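Local coordinates for protein glutamine synthetase (Helicobacter pylori, PDB 5ZLI) that belongs to the type I-beta glutamine synthetases, twelve-subunit enzymes whose chain joins a beta-grasp domain to a larger catalytic domain, at residues Ala383-Met386 against Ala387-Gly391; Glu111-Pro114 against Arg115-Ala118; Leu305-Leu308 against Gly309-Arg313; Phe446-Glu449 against Phe450-Ala453. All coordinates share one frame; numbering follows the deposited sequence.

Interaction 1 (Ala383-Met386 against Ala387-Gly391)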
loop_
_atom_site.group_PDB
_atom_site.type_symbol
_atom_site.label_atom_id
_atom_site.label_comp_id
_atom_site.label_asym_id
_atom_site.label_seq_id
_atom_site.Cartn_x
_atom_site.Cartn_y
_atom_site.Cartn_z
ATOM N N ALA B 383 -35.937 -7.408 46.728
ATOM C CA ALA B 383 -37.167 -8.017 46.206
ATOM C C ALA B 383 -37.236 -9.537 46.444
ATOM O O ALA B 383 -38.295 -10.076 46.773
ATOM C CB ALA B 383 -37.310 -7.678 44.722
ATOM N N ILE B 384 -36.136 -10.256 46.257
ATOM C CA ILE B 384 -36.165 -11.687 46.543
ATOM C C ILE B 384 -36.579 -11.939 47.982
ATOM O O ILE B 384 -37.386 -12.842 48.258
ATOM C CB ILE B 384 -34.813 -12.328 46.203
ATOM C CG1 ILE B 384 -34.776 -12.589 44.697
ATOM C CG2 ILE B 384 -34.586 -13.573 47.016
ATOM C CD1 ILE B 384 -33.402 -12.685 44.128
ATOM N N LEU B 385 -36.054 -11.140 48.922
ATOM C CA LEU B 385 -36.432 -11.349 50.315
ATOM C C LEU B 385 -37.886 -10.980 50.561
ATOM O O LEU B 385 -38.590 -11.696 51.268
ATOM C CB LEU B 385 -35.504 -10.592 51.247
ATOM C CG LEU B 385 -35.977 -10.720 52.695
ATOM C CD1 LEU B 385 -35.917 -12.157 53.235
ATOM C CD2 LEU B 385 -35.127 -9.784 53.582
ATOM N N MET B 386 -38.369 -9.896 49.960
ATOM C CA MET B 386 -39.774 -9.526 50.139
ATOM C C MET B 386 -40.716 -10.573 49.565
ATOM O O MET B 386 -41.854 -10.695 50.025
ATOM C CB MET B 386 -40.089 -8.182 49.483
ATOM C CG MET B 386 -39.397 -6.954 50.042
ATOM S SD MET B 386 -39.648 -6.593 51.781
ATOM C CE MET B 386 -41.362 -6.072 51.808
ATOM N N ALA B 387 -40.284 -11.327 48.561
ATOM C CA ALA B 387 -41.168 -12.337 47.999
ATOM C C ALA B 387 -41.149 -13.618 48.799
ATOM O O ALA B 387 -42.161 -14.328 48.851
ATOM C CB ALA B 387 -40.785 -12.654 46.563
ATOM N N GLY B 388 -39.996 -13.959 49.374
ATOM C CA GLY B 388 -39.950 -15.119 50.233
ATOM C C GLY B 388 -40.710 -14.908 51.521
ATOM O O GLY B 388 -41.387 -15.824 52.000
ATOM N N MET B 389 -40.722 -13.671 52.029
ATOM C CA MET B 389 -41.400 -13.415 53.296
ATOM C C MET B 389 -42.904 -13.471 53.126
ATOM O O MET B 389 -43.615 -13.946 54.019
ATOM C CB MET B 389 -40.991 -12.060 53.868
ATOM C CG MET B 389 -39.607 -12.010 54.459
ATOM S SD MET B 389 -39.220 -10.351 55.075
ATOM C CE MET B 389 -40.387 -10.279 56.440
ATOM N N ASP B 390 -43.405 -12.990 51.993
ATOM C CA ASP B 390 -44.802 -13.218 51.662
ATOM C C ASP B 390 -45.126 -14.709 51.727
ATOM O O ASP B 390 -46.174 -15.111 52.247
ATOM C CB ASP B 390 -45.083 -12.661 50.263
ATOM C CG ASP B 390 -46.536 -12.320 50.051
ATOM O OD1 ASP B 390 -47.059 -11.450 50.786
ATOM O OD2 ASP B 390 -47.148 -12.916 49.145
ATOM N N GLY B 391 -44.194 -15.547 51.263
ATOM C CA GLY B 391 -44.409 -16.987 51.291
ATOM C C GLY B 391 -44.579 -17.533 52.696
ATOM O O GLY B 391 -45.404 -18.422 52.929
#

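Interaction 2 (Glu111-Pro114 against Arg115-Ala118)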
loop_
_atom_site.group_PDB
_atom_site.type_symbol
_atom_site.label_atom_id
_atom_site.label_comp_id
_atom_site.label_asym_id
_atom_site.label_seq_id
_atom_site.Cartn_x
_atom_site.Cartn_y
_atom_site.Cartn_z
ATOM N N GLU B 111 -36.397 7.252 49.311
ATOM C CA GLU B 111 -37.171 6.046 49.061
ATOM C C GLU B 111 -36.856 5.427 47.700
ATOM O O GLU B 111 -37.228 4.270 47.466
ATOM C CB GLU B 111 -38.669 6.359 49.242
ATOM C CG GLU B 111 -39.313 7.260 48.173
ATOM C CD GLU B 111 -40.672 7.800 48.606
ATOM O OE1 GLU B 111 -41.598 6.998 48.782
ATOM O OE2 GLU B 111 -40.818 9.037 48.771
ATOM N N LYS B 112 -36.130 6.137 46.829
ATOM C CA LYS B 112 -35.741 5.616 45.519
ATOM C C LYS B 112 -34.256 5.303 45.445
ATOM O O LYS B 112 -33.758 4.942 44.370
ATOM C CB LYS B 112 -36.120 6.613 44.417
ATOM C CG LYS B 112 -37.599 6.927 44.336
ATOM C CD LYS B 112 -38.007 7.561 43.019
ATOM C CE LYS B 112 -37.709 9.035 43.003
ATOM N NZ LYS B 112 -38.418 9.694 41.871
ATOM N N CYS B 113 -33.564 5.341 46.590
ATOM C CA CYS B 113 -32.165 4.959 46.662
ATOM C C CYS B 113 -32.114 3.445 46.827
ATOM O O CYS B 113 -32.530 2.939 47.869
ATOM C CB CYS B 113 -31.465 5.661 47.821
ATOM S SG CYS B 113 -29.820 4.985 48.179
ATOM N N PRO B 114 -31.611 2.699 45.843
ATOM C CA PRO B 114 -31.656 1.239 45.932
ATOM C C PRO B 114 -30.973 0.687 47.166
ATOM O O PRO B 114 -31.459 -0.279 47.771
ATOM C CB PRO B 114 -30.940 0.802 44.655
ATOM C CG PRO B 114 -31.040 1.935 43.745
ATOM C CD PRO B 114 -30.959 3.147 44.604
ATOM N N ARG B 115 -29.794 1.204 47.499
ATOM C CA ARG B 115 -29.141 0.740 48.713
ATOM C C ARG B 115 -29.963 1.092 49.970
ATOM O O ARG B 115 -29.923 0.353 50.967
ATOM C CB ARG B 115 -27.724 1.298 48.747
ATOM C CG ARG B 115 -26.872 0.611 49.721
ATOM C CD ARG B 115 -25.433 1.041 49.675
ATOM N NE ARG B 115 -25.110 1.497 51.019
ATOM C CZ ARG B 115 -24.481 0.783 51.946
ATOM N NH1 ARG B 115 -24.054 -0.437 51.680
ATOM N NH2 ARG B 115 -24.282 1.302 53.146
ATOM N N SER B 116 -30.735 2.197 49.936
ATOM C CA SER B 116 -31.667 2.505 51.025
ATOM C C SER B 116 -32.813 1.499 51.067
ATOM O O SER B 116 -33.288 1.120 52.146
ATOM C CB SER B 116 -32.221 3.920 50.879
ATOM O OG SER B 116 -31.271 4.917 51.192
ATOM N N ILE B 117 -33.319 1.111 49.898
ATOM C CA ILE B 117 -34.298 0.035 49.842
ATOM C C ILE B 117 -33.741 -1.233 50.483
ATOM O O ILE B 117 -34.423 -1.887 51.275
ATOM C CB ILE B 117 -34.743 -0.209 48.381
ATOM C CG1 ILE B 117 -35.498 1.021 47.847
ATOM C CG2 ILE B 117 -35.562 -1.526 48.225
ATOM C CD1 ILE B 117 -35.929 0.944 46.374
ATOM N N ALA B 118 -32.472 -1.565 50.211
ATOM C CA ALA B 118 -31.918 -2.835 50.684
ATOM C C ALA B 118 -31.794 -2.894 52.186
ATOM O O ALA B 118 -31.777 -3.991 52.741
ATOM C CB ALA B 118 -30.547 -3.109 50.062
#

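Interaction 3 (Leu305-Leu308 against Gly309-Arg313)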
loop_
_atom_site.group_PDB
_atom_site.type_symbol
_atom_site.label_atom_id
_atom_site.label_comp_id
_atom_site.label_asym_id
_atom_site.label_seq_id
_atom_site.Cartn_x
_atom_site.Cartn_y
_atom_site.Cartn_z
ATOM N N LEU B 305 -39.676 -24.015 52.595
ATOM C CA LEU B 305 -40.513 -24.356 51.448
ATOM C C LEU B 305 -41.617 -23.335 51.236
ATOM O O LEU B 305 -42.026 -23.099 50.093
ATOM C CB LEU B 305 -41.141 -25.735 51.621
ATOM C CG LEU B 305 -40.266 -26.914 51.259
ATOM C CD1 LEU B 305 -40.779 -28.123 51.990
ATOM C CD2 LEU B 305 -40.325 -27.104 49.764
ATOM N N HIS B 306 -42.113 -22.736 52.321
ATOM C CA HIS B 306 -43.044 -21.625 52.192
ATOM C C HIS B 306 -42.334 -20.403 51.623
ATOM O O HIS B 306 -42.874 -19.715 50.747
ATOM C CB HIS B 306 -43.706 -21.338 53.544
ATOM C CG HIS B 306 -44.716 -22.372 53.958
ATOM N ND1 HIS B 306 -45.555 -23.002 53.061
ATOM C CD2 HIS B 306 -44.999 -22.902 55.170
ATOM C CE1 HIS B 306 -46.314 -23.869 53.705
ATOM N NE2 HIS B 306 -45.993 -23.829 54.986
ATOM N N PHE B 307 -41.103 -20.149 52.064
ATOM C CA PHE B 307 -40.302 -19.117 51.412
ATOM C C PHE B 307 -40.222 -19.336 49.891
ATOM O O PHE B 307 -40.494 -18.421 49.101
ATOM C CB PHE B 307 -38.907 -19.107 52.039
ATOM C CG PHE B 307 -38.032 -18.005 51.558
ATOM C CD1 PHE B 307 -37.429 -18.066 50.324
ATOM C CD2 PHE B 307 -37.786 -16.920 52.361
ATOM C CE1 PHE B 307 -36.624 -17.077 49.911
ATOM C CE2 PHE B 307 -36.971 -15.917 51.940
ATOM C CZ PHE B 307 -36.391 -15.994 50.718
ATOM N N LEU B 308 -39.866 -20.555 49.470
ATOM C CA LEU B 308 -39.736 -20.857 48.048
ATOM C C LEU B 308 -41.041 -20.670 47.290
ATOM O O LEU B 308 -41.039 -20.215 46.136
ATOM C CB LEU B 308 -39.226 -22.286 47.870
ATOM C CG LEU B 308 -39.344 -22.829 46.444
ATOM C CD1 LEU B 308 -38.397 -22.066 45.570
ATOM C CD2 LEU B 308 -39.034 -24.332 46.395
ATOM N N GLY B 309 -42.160 -21.089 47.892
ATOM C CA GLY B 309 -43.455 -20.875 47.267
ATOM C C GLY B 309 -43.745 -19.405 47.039
ATOM O O GLY B 309 -44.349 -19.029 46.033
ATOM N N GLY B 310 -43.314 -18.550 47.971
ATOM C CA GLY B 310 -43.536 -17.126 47.790
ATOM C C GLY B 310 -42.677 -16.573 46.675
ATOM O O GLY B 310 -43.164 -15.834 45.815
ATOM N N VAL B 311 -41.411 -16.996 46.627
ATOM C CA VAL B 311 -40.527 -16.623 45.529
ATOM C C VAL B 311 -41.068 -17.149 44.203
ATOM O O VAL B 311 -41.035 -16.448 43.189
ATOM C CB VAL B 311 -39.096 -17.122 45.806
ATOM C CG1 VAL B 311 -38.293 -17.166 44.515
ATOM C CG2 VAL B 311 -38.415 -16.239 46.845
ATOM N N LEU B 312 -41.576 -18.388 44.186
ATOM C CA LEU B 312 -42.130 -18.948 42.950
ATOM C C LEU B 312 -43.433 -18.270 42.539
ATOM O O LEU B 312 -43.712 -18.162 41.340
ATOM C CB LEU B 312 -42.338 -20.466 43.075
ATOM C CG LEU B 312 -41.043 -21.281 42.956
ATOM C CD1 LEU B 312 -41.262 -22.772 43.213
ATOM C CD2 LEU B 312 -40.349 -21.033 41.587
ATOM N N ARG B 313 -44.271 -17.866 43.508
ATOM C CA ARG B 313 -45.567 -17.266 43.183
ATOM C C ARG B 313 -45.385 -15.939 42.488
ATOM O O ARG B 313 -45.995 -15.681 41.441
ATOM C CB ARG B 313 -46.408 -17.041 44.440
ATOM C CG ARG B 313 -47.734 -16.334 44.153
ATOM C CD ARG B 313 -48.795 -17.268 43.547
ATOM N NE ARG B 313 -49.121 -18.361 44.467
ATOM C CZ ARG B 313 -49.940 -18.250 45.509
ATOM N NH1 ARG B 313 -50.541 -17.099 45.775
ATOM N NH2 ARG B 313 -50.156 -19.295 46.286
#

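Interaction 4 (Phe446-Glu449 against Phe450-Ala453)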
loop_
_atom_site.group_PDB
_atom_site.type_symbol
_atom_site.label_atom_id
_atom_site.label_comp_id
_atom_site.label_asym_id
_atom_site.label_seq_id
_atom_site.Cartn_x
_atom_site.Cartn_y
_atom_site.Cartn_z
ATOM N N PHE B 446 -40.732 -0.894 49.135
ATOM C CA PHE B 446 -40.775 -0.406 47.766
ATOM C C PHE B 446 -41.958 0.563 47.747
ATOM O O PHE B 446 -43.110 0.161 47.595
ATOM C CB PHE B 446 -40.964 -1.574 46.765
ATOM C CG PHE B 446 -39.756 -2.491 46.622
ATOM C CD1 PHE B 446 -39.330 -3.291 47.678
ATOM C CD2 PHE B 446 -39.109 -2.620 45.408
ATOM C CE1 PHE B 446 -38.263 -4.126 47.540
ATOM C CE2 PHE B 446 -38.041 -3.476 45.265
ATOM C CZ PHE B 446 -37.622 -4.226 46.337
ATOM N N SER B 447 -41.686 1.842 47.932
ATOM C CA SER B 447 -42.764 2.813 47.830
ATOM C C SER B 447 -43.279 2.885 46.391
ATOM O O SER B 447 -42.566 2.584 45.433
ATOM C CB SER B 447 -42.288 4.166 48.319
ATOM O OG SER B 447 -41.586 4.840 47.307
ATOM N N GLU B 448 -44.541 3.277 46.234
ATOM C CA GLU B 448 -45.132 3.243 44.900
ATOM C C GLU B 448 -44.493 4.261 43.976
ATOM O O GLU B 448 -44.316 3.982 42.784
ATOM C CB GLU B 448 -46.642 3.451 44.969
ATOM C CG GLU B 448 -47.317 3.628 43.599
ATOM C CD GLU B 448 -47.822 2.360 42.947
ATOM O OE1 GLU B 448 -47.657 1.261 43.534
ATOM O OE2 GLU B 448 -48.403 2.491 41.838
ATOM N N GLU B 449 -44.146 5.447 44.488
ATOM C CA GLU B 449 -43.413 6.398 43.654
ATOM C C GLU B 449 -42.213 5.720 43.006
ATOM O O GLU B 449 -42.062 5.752 41.780
ATOM C CB GLU B 449 -43.007 7.621 44.470
ATOM C CG GLU B 449 -44.011 8.759 44.297
ATOM C CD GLU B 449 -44.136 9.675 45.511
ATOM O OE1 GLU B 449 -45.214 10.299 45.680
ATOM O OE2 GLU B 449 -43.164 9.775 46.288
ATOM N N PHE B 450 -41.399 5.022 43.803
ATOM C CA PHE B 450 -40.264 4.294 43.232
ATOM C C PHE B 450 -40.703 3.319 42.132
ATOM O O PHE B 450 -40.118 3.313 41.048
ATOM C CB PHE B 450 -39.482 3.538 44.320
ATOM C CG PHE B 450 -38.471 2.542 43.764
ATOM C CD1 PHE B 450 -37.226 2.958 43.322
ATOM C CD2 PHE B 450 -38.796 1.199 43.625
ATOM C CE1 PHE B 450 -36.319 2.044 42.794
ATOM C CE2 PHE B 450 -37.896 0.311 43.094
ATOM C CZ PHE B 450 -36.662 0.738 42.670
ATOM N N ILE B 451 -41.708 2.473 42.399
ATOM C CA ILE B 451 -42.118 1.454 41.426
ATOM C C ILE B 451 -42.485 2.097 40.110
ATOM O O ILE B 451 -42.194 1.569 39.033
ATOM C CB ILE B 451 -43.306 0.620 41.944
ATOM C CG1 ILE B 451 -42.901 -0.362 43.053
ATOM C CG2 ILE B 451 -44.029 -0.087 40.786
ATOM C CD1 ILE B 451 -44.111 -0.981 43.791
ATOM N N GLN B 452 -43.163 3.230 40.168
ATOM C CA GLN B 452 -43.532 3.892 38.932
ATOM C C GLN B 452 -42.296 4.486 38.283
ATOM O O GLN B 452 -42.128 4.393 37.063
ATOM C CB GLN B 452 -44.604 4.935 39.253
ATOM C CG GLN B 452 -45.894 4.282 39.779
ATOM C CD GLN B 452 -46.692 3.561 38.686
ATOM O OE1 GLN B 452 -46.905 4.121 37.606
ATOM N NE2 GLN B 452 -47.131 2.329 38.957
ATOM N N ALA B 453 -41.363 4.984 39.092
ATOM C CA ALA B 453 -40.094 5.417 38.529
ATOM C C ALA B 453 -39.365 4.233 37.896
ATOM O O ALA B 453 -38.966 4.288 36.734
ATOM C CB ALA B 453 -39.235 6.077 39.616
#

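Interaction 1 (Ala383-Met386 against Ala387-Gly391)
Leu385 and Met389, one helical turn apart, form the side-chain contact of this stretch of helix 377-393. The two chains run at a slant to each other rather than alongside. CD1 of Leu385 meets CG of Met389 at 3.9 Å. The sulfur also takes part, with Met389 SD 4.0 Å from Leu385 CG. Leu385 has CG anti to the backbone N (chi1 175°), which carries the branch along the helix toward Met389. The Met389 chain starts out the other way round, with CG anti to its carbonyl carbon, and turns away only at the last bond. Met389 CG also rests on the carbonyl oxygen of its partner, 3.4 Å from Leu385 O.

The backbone is alpha-helical, though Ala387 N, bonded to Ala383 O, also makes a weak bond to Ile384 O. Met389 N donates to Leu385 O at 3.0 Å, and Gly388 N to Ile384 O at 3.1 Å. The next bond, from Asp390 N to Met386 O, is longer and weak. The carboxylate of Asp390 has its partner elsewhere: OD2 is hydrogen-bonded to His314.

The helix is buried among other helices of the catalytic domain. Ala383 and Ile384 pack on helix 315-322. Ala387 and Asp390 touch Tyr439 of helix 438-441. Met386 and Met389 both lie on His124 of helix 114-128, where Met389 also reaches Leu125 and Ser128.

Interaction 2 (Glu111-Pro114 against Arg115-Ala118)
Cys113 and Ser116 face each other across the first turn of helix 114-128. Cys113 SG accepts a weak hydrogen bond from Ser116 N at 3.4 Å, with an N-H...S angle of 149°. The thiol is trans to its own backbone N (chi1 168°), which swings SG forward over the start of the helix. Ser116 OG lies close by, 3.3 Å from Cys113 SG. Cys113 O takes a shorter bond, from Ile117 N at 2.8 Å. Pro114 O receives Ala118 N at 2.9 Å.

This is an N-cap made by a cysteine. Pro114 follows as the first residue of the helix, where a proline's missing N-H costs no helical bond. Ile117 turns back toward the incoming loop, and its CG1 lies 3.7 Å from Glu111 O.

Further out, Cys113 and Ser116 rest on Asp100 of strand 94-103, and Pro114 and Ile117 pack on Leu379 of helix 377-393. The Arg115 guanidinium forms salt bridges with Asp243 and Asp80. Glu111 is held by a salt bridge to Lys106, while Trp67 NE1 donates to Lys112 O.

Interaction 3 (Leu305-Leu308 against Gly309-Arg313)
Leu305 opens the contact by accepting a backbone bond from Gly309 N, 3.0 Å from Leu305 O. It is the first of four such bonds in the closing turns of helix 302-313, an alpha-helix packed over strands of the catalytic domain. The Leu305 side chain points out of the contact and packs on Thr296 and Pro398.

His306 follows with the same bond, Gly310 N to His306 O at 3.0 Å. Its ring leaves the helix, and ND1 is hydrogen-bonded to the carbonyl of Ile396.

Phe307 has the first side-chain contact. A chi1 of -174°, which sets CG anti to N, leans the ring along the helix to Val311. Its CE1 atom meets Val311 CG2 at 3.6 Å, the two groups meeting at a slant. The ring also stands edge-to-face with Phe292. Both Phe307 and Val311 touch Phe368 of strand 366-368.

Leu308 repeats the pattern one residue on, against Leu312. Leu308 and Leu312 both touch Tyr344 of strand 341-346 and Val353 of strand 351-355. Gly309 and Gly310, which come between Leu308 and Val311, have no side chain. Leu312 CD1 touches both CG and CD1 of Leu308, each at 3.8 Å, while Leu312 N donates to Leu308 O below them.

Interaction 4 (Phe446-Glu449 against Phe450-Ala453)
The start of helix 448-466 makes this contact, with Ser447 at the N-cap position and Phe446 just before it. Phe446 and Phe450 lie side by side and point the same way. The nearest atoms are Phe446 CD2 and Phe450 CE2, 3.9 Å apart, and the rings meet obliquely. Ser447 O lies at the edge of the Phe450 ring, near its plane, and accepts from Ile451 N at 3.2 Å.

On the outer side, Glu448 bends forward along the helix and crosses Gln452 at a slant. The bend lies at chi2 (91°) and brings OE2 to 3.2 Å from Gln452 NE2. The carboxylate and amide planes are nearly parallel, 17° apart. The stronger partner of this carboxylate is Lys441, which forms a salt bridge with Glu448 OE1. Beneath the pair, Gln452 N donates to Glu448 O at 3.0 Å.

Glu449 is salt-bridged to Lys106. Ser447 OG has its bond with Glu111. Inward, the Phe446 ring stands edge-to-face with Phe321, and Phe450 packs on Leu379 of helix 377-393. The whole is the N-terminal first turn of an alpha-helix with a serine at the N-cap position, the bond from Ile451 to Ser447 being the first of the i to i+4 series here.

Overall arrangement
Interaction 1 lies between interactions 3 and 4. Its helix meets helix 302-313 closely, their contact centres about 8 Å apart. Gly388 lies at this junction, its CA 3.5 Å from Phe307 CE2. On another side, Phe446 of interaction 4 reaches interaction 1, with Phe446 CZ 3.6 Å from Ala383 N. Interactions 2 and 4 are two helix starts, with centres about 11 Å apart. Glu111 OE1 to Ser447 OG, at 2.6 Å, ties them, and Ile117 CD1 lies 3.8 Å from Phe450 CE1. Glu111 and Glu449 share Lys106, which probably offsets their closeness. Interactions 2 and 3 do not touch, with nearest atoms about 13 Å apart.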